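Local coordinates for protein alternansucrase (Leuconostoc mesenteroides, PDB 6HVG) that is a multidomain enzyme of glycoside hydrolase family 70, with a TIM-barrel core and additional repeats of the choline-binding type, at residues L535-D540 with N1249-L1254; K791-P796 with T841-V846; G798-N803 with L996-S1001; T1171-D1176 with F1187-Y1192. All coordinates share one frame; numbering follows the deposited sequence.

Contact 1: residues L535-D540 with N1249-L1254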
loop_
_atom_site.group_PDB
_atom_site.type_symbol
_atom_site.label_atom_id
_atom_site.label_comp_id
_atom_site.label_asym_id
_atom_site.label_seq_id
_atom_site.Cartn_x
_atom_site.Cartn_y
_atom_site.Cartn_z
ATOM N N LEU A 535 -5.882 -12.515 4.630
ATOM C CA LEU A 535 -6.431 -13.615 5.393
ATOM C C LEU A 535 -5.340 -14.644 5.648
ATOM O O LEU A 535 -4.668 -15.059 4.724
ATOM C CB LEU A 535 -7.526 -14.302 4.605
ATOM C CG LEU A 535 -8.760 -13.466 4.286
ATOM C CD1 LEU A 535 -9.727 -14.271 3.424
ATOM C CD2 LEU A 535 -9.418 -13.024 5.568
ATOM N N ALA A 536 -5.151 -15.043 6.906
ATOM C CA ALA A 536 -4.205 -16.101 7.220
ATOM C C ALA A 536 -4.962 -17.424 7.332
ATOM O O ALA A 536 -5.941 -17.515 8.060
ATOM C CB ALA A 536 -3.480 -15.802 8.508
ATOM N N TYR A 537 -4.504 -18.446 6.620
ATOM C CA TYR A 537 -5.115 -19.751 6.691
ATOM C C TYR A 537 -4.719 -20.457 7.981
ATOM O O TYR A 537 -3.605 -20.285 8.482
ATOM C CB TYR A 537 -4.718 -20.628 5.503
ATOM C CG TYR A 537 -5.070 -20.090 4.133
ATOM C CD1 TYR A 537 -6.072 -19.175 3.945
ATOM C CD2 TYR A 537 -4.382 -20.528 3.005
ATOM C CE1 TYR A 537 -6.358 -18.666 2.676
ATOM C CE2 TYR A 537 -4.689 -20.049 1.741
ATOM C CZ TYR A 537 -5.678 -19.115 1.591
ATOM O OH TYR A 537 -5.966 -18.628 0.361
ATOM N N GLN A 538 -5.634 -21.288 8.499
ATOM C CA GLN A 538 -5.420 -21.983 9.774
ATOM C C GLN A 538 -5.383 -23.496 9.624
ATOM O O GLN A 538 -5.934 -24.050 8.679
ATOM C CB GLN A 538 -6.499 -21.583 10.764
ATOM C CG GLN A 538 -6.714 -20.083 10.883
ATOM C CD GLN A 538 -5.513 -19.341 11.433
ATOM O OE1 GLN A 538 -4.893 -19.756 12.400
ATOM N NE2 GLN A 538 -5.172 -18.235 10.796
ATOM N N ASP A 539 -4.696 -24.148 10.557
ATOM C CA ASP A 539 -4.669 -25.619 10.655
ATOM C C ASP A 539 -5.886 -26.082 11.411
ATOM O O ASP A 539 -5.940 -25.931 12.627
ATOM C CB ASP A 539 -3.414 -26.105 11.384
ATOM C CG ASP A 539 -2.147 -25.905 10.579
ATOM O OD1 ASP A 539 -2.218 -25.635 9.361
ATOM O OD2 ASP A 539 -1.065 -26.046 11.170
ATOM N N ASP A 540 -6.840 -26.669 10.686
ATOM C CA ASP A 540 -8.134 -27.032 11.238
ATOM C C ASP A 540 -8.555 -28.388 10.654
ATOM O O ASP A 540 -9.348 -28.467 9.708
ATOM C CB ASP A 540 -9.128 -25.910 10.919
ATOM C CG ASP A 540 -10.559 -26.209 11.369
ATOM O OD1 ASP A 540 -10.805 -27.196 12.121
ATOM O OD2 ASP A 540 -11.438 -25.409 10.963
ATOM N N ASN A 1249 0.318 -19.652 3.189
ATOM C CA ASN A 1249 0.032 -18.943 4.420
ATOM C C ASN A 1249 -1.287 -18.213 4.349
ATOM O O ASN A 1249 -1.978 -18.070 5.358
ATOM C CB ASN A 1249 1.126 -17.927 4.714
ATOM C CG ASN A 1249 2.442 -18.577 5.101
ATOM O OD1 ASN A 1249 2.471 -19.687 5.623
ATOM N ND2 ASN A 1249 3.544 -17.886 4.827
ATOM N N GLY A 1250 -1.652 -17.740 3.171
ATOM C CA GLY A 1250 -2.903 -17.021 3.041
ATOM C C GLY A 1250 -3.084 -16.365 1.702
ATOM O O GLY A 1250 -2.499 -16.802 0.705
ATOM N N THR A 1251 -3.930 -15.342 1.679
ATOM C CA THR A 1251 -4.308 -14.663 0.454
ATOM C C THR A 1251 -4.705 -13.226 0.776
ATOM O O THR A 1251 -5.037 -12.901 1.900
ATOM C CB THR A 1251 -5.500 -15.359 -0.244
ATOM O OG1 THR A 1251 -5.922 -14.573 -1.366
ATOM C CG2 THR A 1251 -6.677 -15.509 0.694
ATOM N N ASN A 1252 -4.658 -12.370 -0.234
ATOM C CA ASN A 1252 -5.325 -11.096 -0.152
ATOM C C ASN A 1252 -6.830 -11.372 -0.161
ATOM O O ASN A 1252 -7.282 -12.355 -0.747
ATOM C CB ASN A 1252 -4.938 -10.194 -1.326
ATOM C CG ASN A 1252 -5.295 -10.801 -2.663
ATOM O OD1 ASN A 1252 -4.889 -11.926 -2.976
ATOM N ND2 ASN A 1252 -6.053 -10.070 -3.460
ATOM N N ILE A 1253 -7.603 -10.523 0.507
ATOM C CA ILE A 1253 -9.034 -10.718 0.599
ATOM C C ILE A 1253 -9.671 -10.786 -0.792
ATOM O O ILE A 1253 -9.343 -9.987 -1.661
ATOM C CB ILE A 1253 -9.723 -9.630 1.447
ATOM C CG1 ILE A 1253 -9.495 -8.237 0.882
ATOM C CG2 ILE A 1253 -9.275 -9.717 2.883
ATOM C CD1 ILE A 1253 -10.174 -7.138 1.667
ATOM N N LEU A 1254 -10.571 -11.749 -0.984
ATOM C CA LEU A 1254 -11.152 -12.025 -2.297
ATOM C C LEU A 1254 -12.557 -11.481 -2.514
ATOM O O LEU A 1254 -13.178 -11.792 -3.539
ATOM C CB LEU A 1254 -11.150 -13.539 -2.567
ATOM C CG LEU A 1254 -9.774 -14.216 -2.539
ATOM C CD1 LEU A 1254 -9.865 -15.638 -3.046
ATOM C CD2 LEU A 1254 -8.766 -13.472 -3.383
HETATM O O HOH W 1 -1.214 -18.588 8.290
#
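Leu535, Tyr537 and Thr1251 carry this contact between two antiparallel neighbours, strands 534-537 and 1248-1252. Leu535 and Thr1251 form a hydrogen-bonded pair. Leu535 N gives a nearly straight bond of 2.9 Å to Thr1251 O, and Thr1251 N answers with 3.1 Å to Leu535 O. Their side chains share one face of the sheet. There the branch carbon CG of Leu535 also reaches CG2 of Ile1253 at 4.0 Å, the two side chains crossing at about a right angle.

Tyr537 lays its ring over the backbone of Gly1250. CA of this glycine sits 3.6 Å from the centroid of the Tyr537 ring, only 4° off the ring normal. This is a CH-pi contact centred on one face. With chi1 at -59°, CG of Tyr537 stands beside its own backbone N and the ring leans back over the partner strand. The hydroxyl half of the ring also meets the methyl of Thr1251, with Tyr537 CE1 3.7 Å from Thr1251 CG2. The hydroxyl of Thr1251 turns away from the ring and bonds to Asn1252 O at 2.7 Å.

Asn1249 O is held twice. It accepts Tyr537 N at 2.8 Å and a water that also donates to Tyr537 O. The side chain of Asn1249 points to the other neighbouring strand, where ND2 bonds to Asp581, a calcium ligand. Backbone bonds thus set the register, while the tyrosine face and the aliphatic groups bury the surface. Through Asn1249, this pairing probably also helps to position Asp581 at the calcium ion.

Contact 2: residues K791-P796 with T841-V846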
loop_
_atom_site.group_PDB
_atom_site.type_symbol
_atom_site.label_atom_id
_atom_site.label_comp_id
_atom_site.label_asym_id
_atom_site.label_seq_id
_atom_site.Cartn_x
_atom_site.Cartn_y
_atom_site.Cartn_z
ATOM N N LYS A 791 7.967 14.481 -20.351
ATOM C CA LYS A 791 8.001 15.953 -20.465
ATOM C C LYS A 791 8.546 16.596 -19.193
ATOM O O LYS A 791 9.317 17.545 -19.242
ATOM C CB LYS A 791 6.590 16.488 -20.771
ATOM C CG LYS A 791 6.410 18.002 -20.749
ATOM C CD LYS A 791 6.784 18.649 -22.068
ATOM C CE LYS A 791 6.732 20.177 -21.929
ATOM N NZ LYS A 791 7.823 20.783 -21.095
ATOM N N ASP A 792 8.126 16.065 -18.056
ATOM C CA ASP A 792 8.583 16.522 -16.742
ATOM C C ASP A 792 10.045 16.191 -16.494
ATOM O O ASP A 792 10.795 17.003 -15.976
ATOM C CB ASP A 792 7.718 15.870 -15.665
ATOM C CG ASP A 792 8.244 16.103 -14.266
ATOM O OD1 ASP A 792 8.758 15.136 -13.635
ATOM O OD2 ASP A 792 8.113 17.257 -13.802
ATOM N N GLN A 793 10.447 14.982 -16.873
ATOM C CA GLN A 793 11.821 14.511 -16.707
ATOM C C GLN A 793 12.828 15.381 -17.483
ATOM O O GLN A 793 13.883 15.733 -16.955
ATOM C CB GLN A 793 11.923 13.077 -17.218
ATOM C CG GLN A 793 13.306 12.444 -17.148
ATOM C CD GLN A 793 13.292 10.993 -17.594
ATOM O OE1 GLN A 793 14.060 10.596 -18.453
ATOM N NE2 GLN A 793 12.401 10.200 -17.019
ATOM N N GLU A 794 12.484 15.725 -18.722
ATOM C CA GLU A 794 13.359 16.470 -19.616
ATOM C C GLU A 794 13.130 17.968 -19.584
ATOM O O GLU A 794 13.601 18.687 -20.464
ATOM C CB GLU A 794 13.172 15.963 -21.047
ATOM C CG GLU A 794 13.428 14.472 -21.164
ATOM C CD GLU A 794 13.512 13.961 -22.584
ATOM O OE1 GLU A 794 13.461 14.776 -23.537
ATOM O OE2 GLU A 794 13.632 12.723 -22.714
ATOM N N ASN A 795 12.428 18.449 -18.563
ATOM C CA ASN A 795 11.981 19.830 -18.537
ATOM C C ASN A 795 13.176 20.802 -18.493
ATOM O O ASN A 795 13.981 20.730 -17.576
ATOM C CB ASN A 795 11.052 20.052 -17.327
ATOM C CG ASN A 795 10.258 21.346 -17.432
ATOM O OD1 ASN A 795 10.837 22.395 -17.684
ATOM N ND2 ASN A 795 8.952 21.290 -17.216
ATOM N N PRO A 796 13.308 21.698 -19.491
ATOM C CA PRO A 796 14.431 22.672 -19.466
ATOM C C PRO A 796 14.369 23.668 -18.298
ATOM O O PRO A 796 15.395 24.189 -17.870
ATOM C CB PRO A 796 14.329 23.408 -20.810
ATOM C CG PRO A 796 13.085 22.938 -21.460
ATOM C CD PRO A 796 12.446 21.845 -20.677
ATOM N N THR A 841 17.711 8.346 -22.573
ATOM C CA THR A 841 17.349 9.467 -21.723
ATOM C C THR A 841 18.370 10.562 -21.900
ATOM O O THR A 841 19.432 10.350 -22.492
ATOM C CB THR A 841 17.379 9.096 -20.221
ATOM O OG1 THR A 841 18.719 8.794 -19.822
ATOM C CG2 THR A 841 16.492 7.920 -19.911
ATOM N N ILE A 842 18.070 11.733 -21.353
ATOM C CA ILE A 842 19.016 12.840 -21.426
ATOM C C ILE A 842 20.278 12.586 -20.581
ATOM O O ILE A 842 21.351 13.146 -20.833
ATOM C CB ILE A 842 18.373 14.201 -21.066
ATOM C CG1 ILE A 842 17.873 14.238 -19.622
ATOM C CG2 ILE A 842 17.235 14.523 -22.026
ATOM C CD1 ILE A 842 17.565 15.654 -19.141
ATOM N N TYR A 843 20.150 11.720 -19.588
ATOM C CA TYR A 843 21.266 11.400 -18.717
ATOM C C TYR A 843 22.258 10.412 -19.354
ATOM O O TYR A 843 23.414 10.339 -18.927
ATOM C CB TYR A 843 20.751 10.856 -17.385
ATOM C CG TYR A 843 19.611 11.652 -16.759
ATOM C CD1 TYR A 843 19.776 12.981 -16.376
ATOM C CD2 TYR A 843 18.372 11.062 -16.529
ATOM C CE1 TYR A 843 18.736 13.687 -15.781
ATOM C CE2 TYR A 843 17.339 11.768 -15.944
ATOM C CZ TYR A 843 17.536 13.077 -15.571
ATOM O OH TYR A 843 16.510 13.752 -14.983
ATOM N N ASN A 844 21.818 9.670 -20.368
ATOM C CA ASN A 844 22.622 8.609 -20.970
ATOM C C ASN A 844 24.099 8.950 -21.278
ATOM O O ASN A 844 25.002 8.186 -20.921
ATOM C CB ASN A 844 21.940 8.068 -22.228
ATOM C CG ASN A 844 22.601 6.807 -22.746
ATOM O OD1 ASN A 844 23.759 6.829 -23.177
ATOM N ND2 ASN A 844 21.859 5.695 -22.731
ATOM N N PRO A 845 24.358 10.088 -21.937
ATOM C CA PRO A 845 25.746 10.385 -22.284
ATOM C C PRO A 845 26.638 10.564 -21.064
ATOM O O PRO A 845 27.747 10.038 -21.037
ATOM C CB PRO A 845 25.635 11.685 -23.095
ATOM C CG PRO A 845 24.230 11.696 -23.582
ATOM C CD PRO A 845 23.448 11.129 -22.439
ATOM N N VAL A 846 26.155 11.284 -20.060
ATOM C CA VAL A 846 26.952 11.548 -18.843
ATOM C C VAL A 846 27.219 10.257 -18.079
ATOM O O VAL A 846 28.336 9.981 -17.675
ATOM C CB VAL A 846 26.264 12.544 -17.878
ATOM C CG1 VAL A 846 27.218 12.959 -16.766
ATOM C CG2 VAL A 846 25.787 13.772 -18.637
HETATM O O HOH W 2 15.264 11.909 -20.569
#
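A single water joins Gln793, Glu794 and Ile842. It donates to Gln793 OE1 at 2.8 Å and to Glu794 OE2, also at 2.8 Å. It accepts from Ile842 N at 2.9 Å. The polar link between the two segments therefore runs through the water. The Gln793 amide is fixed at its other corner as well, because NE2 bonds to Asn803 OD1. That second bond is consistent with the modelled amide orientation, in which OE1 faces the water. The chain of Gln793 is fully extended, with CG opposite the backbone N (chi1 179°), and this carries the amide out to Thr841. There OE1 of Gln793 lies 3.9 Å from the methyl CG2 of Thr841.

Glu794 and Ile842 run past each other in opposite directions. CD of Glu794 comes to 3.8 Å from CG2 of Ile842, so the methyl packs beside the carboxylate and the CG that bears it. The other branch of Ile842, CG1, sits over the face of the Tyr843 ring. Tyr843 OH lies 4.1 Å from Gln793 CG, and the ring plane is 24° from the Gln793 amide.

OG1 of Thr841 accepts weak bonds from Tyr843 N and Asn844 N, and is also bonded to Asp828 O. This is side-chain capping ahead of helix 844-857. The contact sets the C-terminal end of helix 779-793 against the capped turn that leads into helix 844-857. Both helices belong to the part of the chain that carries the eight-stranded parallel sheet of the TIM-barrel core.

Contact 3: residues G798-N803 with L996-S1001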
loop_
_atom_site.group_PDB
_atom_site.type_symbol
_atom_site.label_atom_id
_atom_site.label_comp_id
_atom_site.label_asym_id
_atom_site.label_seq_id
_atom_site.Cartn_x
_atom_site.Cartn_y
_atom_site.Cartn_z
ATOM N N GLY A 798 14.115 22.965 -15.359
ATOM C CA GLY A 798 14.967 22.342 -14.360
ATOM C C GLY A 798 14.203 21.846 -13.151
ATOM O O GLY A 798 14.792 21.248 -12.251
ATOM N N PHE A 799 12.904 22.120 -13.117
ATOM C CA PHE A 799 12.051 21.694 -12.016
ATOM C C PHE A 799 11.483 20.346 -12.412
ATOM O O PHE A 799 11.199 20.095 -13.598
ATOM C CB PHE A 799 10.943 22.731 -11.766
ATOM C CG PHE A 799 9.895 22.308 -10.752
ATOM C CD1 PHE A 799 8.655 21.803 -11.162
ATOM C CD2 PHE A 799 10.124 22.461 -9.392
ATOM C CE1 PHE A 799 7.692 21.428 -10.227
ATOM C CE2 PHE A 799 9.157 22.090 -8.449
ATOM C CZ PHE A 799 7.946 21.560 -8.866
ATOM N N LYS A 800 11.325 19.483 -11.416
ATOM C CA LYS A 800 10.766 18.162 -11.629
ATOM C C LYS A 800 9.674 17.905 -10.615
ATOM O O LYS A 800 9.891 18.024 -9.401
ATOM C CB LYS A 800 11.856 17.090 -11.531
ATOM C CG LYS A 800 12.778 17.050 -12.744
ATOM C CD LYS A 800 14.148 16.446 -12.425
ATOM C CE LYS A 800 15.242 16.889 -13.402
ATOM N NZ LYS A 800 14.764 17.086 -14.807
ATOM N N LYS A 801 8.496 17.577 -11.119
ATOM C CA LYS A 801 7.357 17.330 -10.261
ATOM C C LYS A 801 7.301 15.862 -9.822
ATOM O O LYS A 801 7.051 15.578 -8.652
ATOM C CB LYS A 801 6.058 17.773 -10.940
ATOM C CG LYS A 801 4.950 18.061 -9.940
ATOM C CD LYS A 801 3.606 18.487 -10.511
ATOM C CE LYS A 801 2.593 18.595 -9.369
ATOM N NZ LYS A 801 1.189 18.769 -9.821
ATOM N N TYR A 802 7.520 14.944 -10.756
ATOM C CA TYR A 802 7.462 13.525 -10.457
ATOM C C TYR A 802 8.857 12.919 -10.444
ATOM O O TYR A 802 9.171 12.080 -9.587
ATOM C CB TYR A 802 6.615 12.801 -11.485
ATOM C CG TYR A 802 5.386 13.570 -11.937
ATOM C CD1 TYR A 802 4.330 13.809 -11.064
ATOM C CD2 TYR A 802 5.291 14.058 -13.235
ATOM C CE1 TYR A 802 3.208 14.517 -11.476
ATOM C CE2 TYR A 802 4.181 14.768 -13.661
ATOM C CZ TYR A 802 3.139 15.003 -12.789
ATOM O OH TYR A 802 2.047 15.713 -13.252
ATOM N N ASN A 803 9.710 13.381 -11.353
ATOM C CA ASN A 803 11.052 12.816 -11.539
ATOM C C ASN A 803 12.078 13.282 -10.497
ATOM O O ASN A 803 11.862 14.267 -9.760
ATOM C CB ASN A 803 11.582 13.164 -12.921
ATOM C CG ASN A 803 10.908 12.393 -14.013
ATOM O OD1 ASN A 803 11.515 11.496 -14.585
ATOM N ND2 ASN A 803 9.634 12.701 -14.276
ATOM N N LEU A 996 21.029 25.400 -12.939
ATOM C CA LEU A 996 19.704 24.796 -12.910
ATOM C C LEU A 996 19.257 24.500 -14.332
ATOM O O LEU A 996 19.087 25.412 -15.118
ATOM C CB LEU A 996 18.713 25.719 -12.181
ATOM C CG LEU A 996 17.447 25.090 -11.557
ATOM C CD1 LEU A 996 17.071 25.767 -10.245
ATOM C CD2 LEU A 996 16.253 25.149 -12.498
ATOM N N ASN A 997 19.088 23.218 -14.647
ATOM C CA ASN A 997 18.567 22.760 -15.947
ATOM C C ASN A 997 18.083 21.303 -15.821
ATOM O O ASN A 997 18.113 20.751 -14.730
ATOM C CB ASN A 997 19.638 22.904 -17.036
ATOM C CG ASN A 997 20.937 22.192 -16.677
ATOM O OD1 ASN A 997 20.965 20.968 -16.523
ATOM N ND2 ASN A 997 22.022 22.954 -16.530
ATOM N N ALA A 998 17.638 20.692 -16.917
ATOM C CA ALA A 998 17.128 19.324 -16.879
ATOM C C ALA A 998 18.121 18.297 -16.297
ATOM O O ALA A 998 17.708 17.346 -15.632
ATOM C CB ALA A 998 16.682 18.879 -18.266
ATOM N N LEU A 999 19.415 18.484 -16.541
ATOM C CA LEU A 999 20.438 17.509 -16.119
ATOM C C LEU A 999 20.988 17.738 -14.692
ATOM O O LEU A 999 21.538 16.808 -14.084
ATOM C CB LEU A 999 21.597 17.483 -17.127
ATOM C CG LEU A 999 21.225 17.071 -18.555
ATOM C CD1 LEU A 999 22.280 17.522 -19.550
ATOM C CD2 LEU A 999 21.003 15.573 -18.668
ATOM N N ILE A 1000 20.854 18.951 -14.147
ATOM C CA ILE A 1000 21.390 19.225 -12.811
ATOM C C ILE A 1000 20.670 20.357 -12.066
ATOM O O ILE A 1000 20.148 21.291 -12.669
ATOM C CB ILE A 1000 22.918 19.491 -12.874
ATOM C CG1 ILE A 1000 23.536 19.501 -11.476
ATOM C CG2 ILE A 1000 23.237 20.792 -13.584
ATOM C CD1 ILE A 1000 25.048 19.383 -11.461
ATOM N N SER A 1001 20.652 20.232 -10.743
ATOM C CA SER A 1001 20.279 21.289 -9.820
ATOM C C SER A 1001 21.367 21.324 -8.756
ATOM O O SER A 1001 21.200 20.785 -7.659
ATOM C CB SER A 1001 18.928 21.009 -9.166
ATOM O OG SER A 1001 17.921 20.767 -10.143
#
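The backbone of Gly798 passes close to that of Asn997, their CA atoms 4.0 Å apart, where the loop after helix 779-793 meets segment 996-1001. The second segment turns here through an Asx turn: Asn997 OD1 accepts Leu999 N at 2.9 Å, and a weak bond from Ile1000 N. The turn is closed further by Asn997 N, which bonds to Ile1000 O at 3.0 Å.

Gly798 has a positive phi of 100° and sits against this corner. Its CA makes a CA-H...O contact of 3.5 Å with Asn997 O. A methyl of Leu996 comes up to the same atom, with CD2 3.6 Å from Gly798 CA. The leucine reaches it with CG turned to the far side from its backbone N (chi1 -157°).

Lys800 supplies the polar link. Its ammonium group has two backbone acceptors, Gln793 O at the end of helix 779-793 and Ala998 O in the turn. It thus ties the helix end, the loop and the turn together. On the side of the turn, Lys800 NZ lies 3.1 Å from Ala998 O, in the carbonyl plane and on a lone pair.

Contact 4: residues T1171-D1176 with F1187-Y1192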
loop_
_atom_site.group_PDB
_atom_site.type_symbol
_atom_site.label_atom_id
_atom_site.label_comp_id
_atom_site.label_asym_id
_atom_site.label_seq_id
_atom_site.Cartn_x
_atom_site.Cartn_y
_atom_site.Cartn_z
ATOM N N THR A 1171 -9.852 -22.430 6.303
ATOM C CA THR A 1171 -10.243 -21.754 7.538
ATOM C C THR A 1171 -9.369 -20.505 7.683
ATOM O O THR A 1171 -8.147 -20.609 7.787
ATOM C CB THR A 1171 -10.057 -22.663 8.765
ATOM O OG1 THR A 1171 -10.994 -23.729 8.713
ATOM C CG2 THR A 1171 -10.316 -21.898 10.040
ATOM N N ALA A 1172 -9.994 -19.335 7.721
ATOM C CA ALA A 1172 -9.273 -18.090 7.558
ATOM C C ALA A 1172 -9.556 -17.081 8.643
ATOM O O ALA A 1172 -10.684 -16.952 9.109
ATOM C CB ALA A 1172 -9.589 -17.481 6.198
ATOM N N THR A 1173 -8.523 -16.336 9.009
ATOM C CA THR A 1173 -8.624 -15.224 9.939
ATOM C C THR A 1173 -8.113 -13.961 9.265
ATOM O O THR A 1173 -7.117 -14.004 8.550
ATOM C CB THR A 1173 -7.767 -15.495 11.184
ATOM O OG1 THR A 1173 -8.192 -16.708 11.807
ATOM C CG2 THR A 1173 -7.857 -14.359 12.188
ATOM N N ARG A 1174 -8.794 -12.835 9.482
ATOM C CA ARG A 1174 -8.391 -11.539 8.916
ATOM C C ARG A 1174 -7.206 -10.980 9.663
ATOM O O ARG A 1174 -7.249 -10.828 10.872
ATOM C CB ARG A 1174 -9.540 -10.559 8.966
ATOM C CG ARG A 1174 -9.255 -9.180 8.414
ATOM C CD ARG A 1174 -9.282 -9.173 6.891
ATOM N NE ARG A 1174 -9.191 -7.819 6.390
ATOM C CZ ARG A 1174 -8.077 -7.092 6.424
ATOM N NH1 ARG A 1174 -6.929 -7.594 6.904
ATOM N NH2 ARG A 1174 -8.101 -5.851 5.960
ATOM N N VAL A 1175 -6.130 -10.706 8.922
ATOM C CA VAL A 1175 -4.840 -10.348 9.520
ATOM C C VAL A 1175 -4.213 -9.185 8.805
ATOM O O VAL A 1175 -4.564 -8.885 7.655
ATOM C CB VAL A 1175 -3.826 -11.492 9.432
ATOM C CG1 VAL A 1175 -4.208 -12.625 10.353
ATOM C CG2 VAL A 1175 -3.708 -11.995 8.003
ATOM N N ASP A 1176 -3.270 -8.551 9.503
ATOM C CA ASP A 1176 -2.438 -7.491 8.930
ATOM C C ASP A 1176 -1.189 -8.102 8.308
ATOM O O ASP A 1176 -1.035 -9.328 8.295
ATOM C CB ASP A 1176 -2.101 -6.419 9.976
ATOM C CG ASP A 1176 -1.252 -6.932 11.136
ATOM O OD1 ASP A 1176 -0.602 -7.987 11.032
ATOM O OD2 ASP A 1176 -1.191 -6.245 12.173
ATOM N N PHE A 1187 -14.030 -11.618 11.773
ATOM C CA PHE A 1187 -13.511 -12.609 10.847
ATOM C C PHE A 1187 -12.377 -13.400 11.499
ATOM O O PHE A 1187 -11.208 -13.098 11.314
ATOM C CB PHE A 1187 -13.060 -11.931 9.570
ATOM C CG PHE A 1187 -13.035 -12.839 8.365
ATOM C CD1 PHE A 1187 -12.295 -14.019 8.359
ATOM C CD2 PHE A 1187 -13.731 -12.489 7.218
ATOM C CE1 PHE A 1187 -12.248 -14.816 7.233
ATOM C CE2 PHE A 1187 -13.669 -13.283 6.093
ATOM C CZ PHE A 1187 -12.933 -14.448 6.103
ATOM N N VAL A 1188 -12.748 -14.408 12.284
ATOM C CA VAL A 1188 -11.806 -15.281 12.949
ATOM C C VAL A 1188 -12.213 -16.733 12.746
ATOM O O VAL A 1188 -13.370 -17.095 12.963
ATOM C CB VAL A 1188 -11.733 -14.939 14.438
ATOM C CG1 VAL A 1188 -10.708 -15.805 15.155
ATOM C CG2 VAL A 1188 -11.373 -13.474 14.609
ATOM N N ASN A 1189 -11.258 -17.559 12.320
ATOM C CA ASN A 1189 -11.474 -18.977 12.067
ATOM C C ASN A 1189 -12.749 -19.296 11.291
ATOM O O ASN A 1189 -13.430 -20.255 11.617
ATOM C CB ASN A 1189 -11.443 -19.748 13.374
ATOM C CG ASN A 1189 -10.098 -19.646 14.077
ATOM O OD1 ASN A 1189 -9.066 -19.958 13.522
ATOM N ND2 ASN A 1189 -10.118 -19.243 15.315
ATOM N N LEU A 1190 -13.050 -18.504 10.261
ATOM C CA LEU A 1190 -14.230 -18.728 9.398
ATOM C C LEU A 1190 -13.884 -19.497 8.127
ATOM O O LEU A 1190 -12.768 -19.409 7.624
ATOM C CB LEU A 1190 -14.877 -17.407 8.966
ATOM C CG LEU A 1190 -15.268 -16.434 10.078
ATOM C CD1 LEU A 1190 -15.987 -15.242 9.468
ATOM C CD2 LEU A 1190 -16.140 -17.095 11.119
ATOM N N LEU A 1191 -14.849 -20.244 7.609
ATOM C CA LEU A 1191 -14.632 -20.986 6.383
ATOM C C LEU A 1191 -14.791 -20.028 5.212
ATOM O O LEU A 1191 -15.684 -19.170 5.183
ATOM C CB LEU A 1191 -15.573 -22.199 6.256
ATOM C CG LEU A 1191 -15.498 -23.304 7.323
ATOM C CD1 LEU A 1191 -16.012 -24.629 6.769
ATOM C CD2 LEU A 1191 -14.109 -23.508 7.891
ATOM N N TYR A 1192 -13.898 -20.193 4.242
ATOM C CA TYR A 1192 -13.759 -19.251 3.139
ATOM C C TYR A 1192 -13.379 -20.034 1.909
ATOM O O TYR A 1192 -12.659 -21.025 2.013
ATOM C CB TYR A 1192 -12.652 -18.256 3.464
ATOM C CG TYR A 1192 -12.647 -17.006 2.638
ATOM C CD1 TYR A 1192 -13.453 -15.943 2.968
ATOM C CD2 TYR A 1192 -11.790 -16.863 1.575
ATOM C CE1 TYR A 1192 -13.437 -14.775 2.229
ATOM C CE2 TYR A 1192 -11.766 -15.710 0.830
ATOM C CZ TYR A 1192 -12.589 -14.666 1.159
ATOM O OH TYR A 1192 -12.569 -13.510 0.401
HETATM O O HOH W 3 -7.044 -17.676 13.873
#
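Ala1172 and Leu1190 exchange two backbone hydrogen bonds, from Ala1172 N to Leu1190 O at 2.8 Å and from Leu1190 N to Ala1172 O at 3.1 Å. A third backbone bond, from Arg1174 N to Phe1187 O, is almost straight and measures 3.0 Å. Between them the chain bulges.

Side-chain oxygen takes over at the bulge. Asn1189 N gives a straight bond of 3.2 Å to Thr1173 OG1. With chi1 at -58° this hydroxyl stands beside its own backbone N and meets the turning chain. A water joins Thr1173 OG1 to Asn1189 OD1, and the two side chains lie side by side, pointing the same way.

Asn1189 and Leu1190 both face Ala1172, which makes a G1 beta bulge. Asn1189 has the left-handed backbone that goes with it. The bulge lies where strands 1166-1175 and 1190-1197 begin to pair, an antiparallel hairpin with a long connection.

Packing fills in on both faces. The methyl CG2 of Thr1171 packs 3.7 Å from Asn1189 CA, while its OG1 bonds to Asp540. On the other face, Ala1172 CB lies 3.9 Å from Phe1187 CE1 and also touches Tyr1192 CB. The Phe1187 ring turns its edge to Ala1172 O. CB of Arg1174 meets CB of Phe1187 at 3.8 Å. The Arg1174 guanidinium leads away to Glu520 O, Asp521 O and Gln528.

How the contacts relate
The contacts form two pairs on different sides of the fold, with contacts 1 and 2 about 46 Å apart between centres. Contacts 1 and 4 lie about 6 Å apart, centre to centre, in one antiparallel sheet, where strand 534-537 stands between strands 1248-1252 and 1166-1175. Backbone bonds from Ala536 and Gln538 to Thr1173 and Thr1171 join them. The centres of contacts 2 and 3 are about 9 Å apart. Asp792 binds Lys801 N and Asn803, tying helix 779-793 to its following loop. Along the chain, contacts 2 and 3 interlock, and all the others nest inside contact 1. Contact 1 thus joins, beside the calcium ion, two segments that flank in sequence all eight barrel strands.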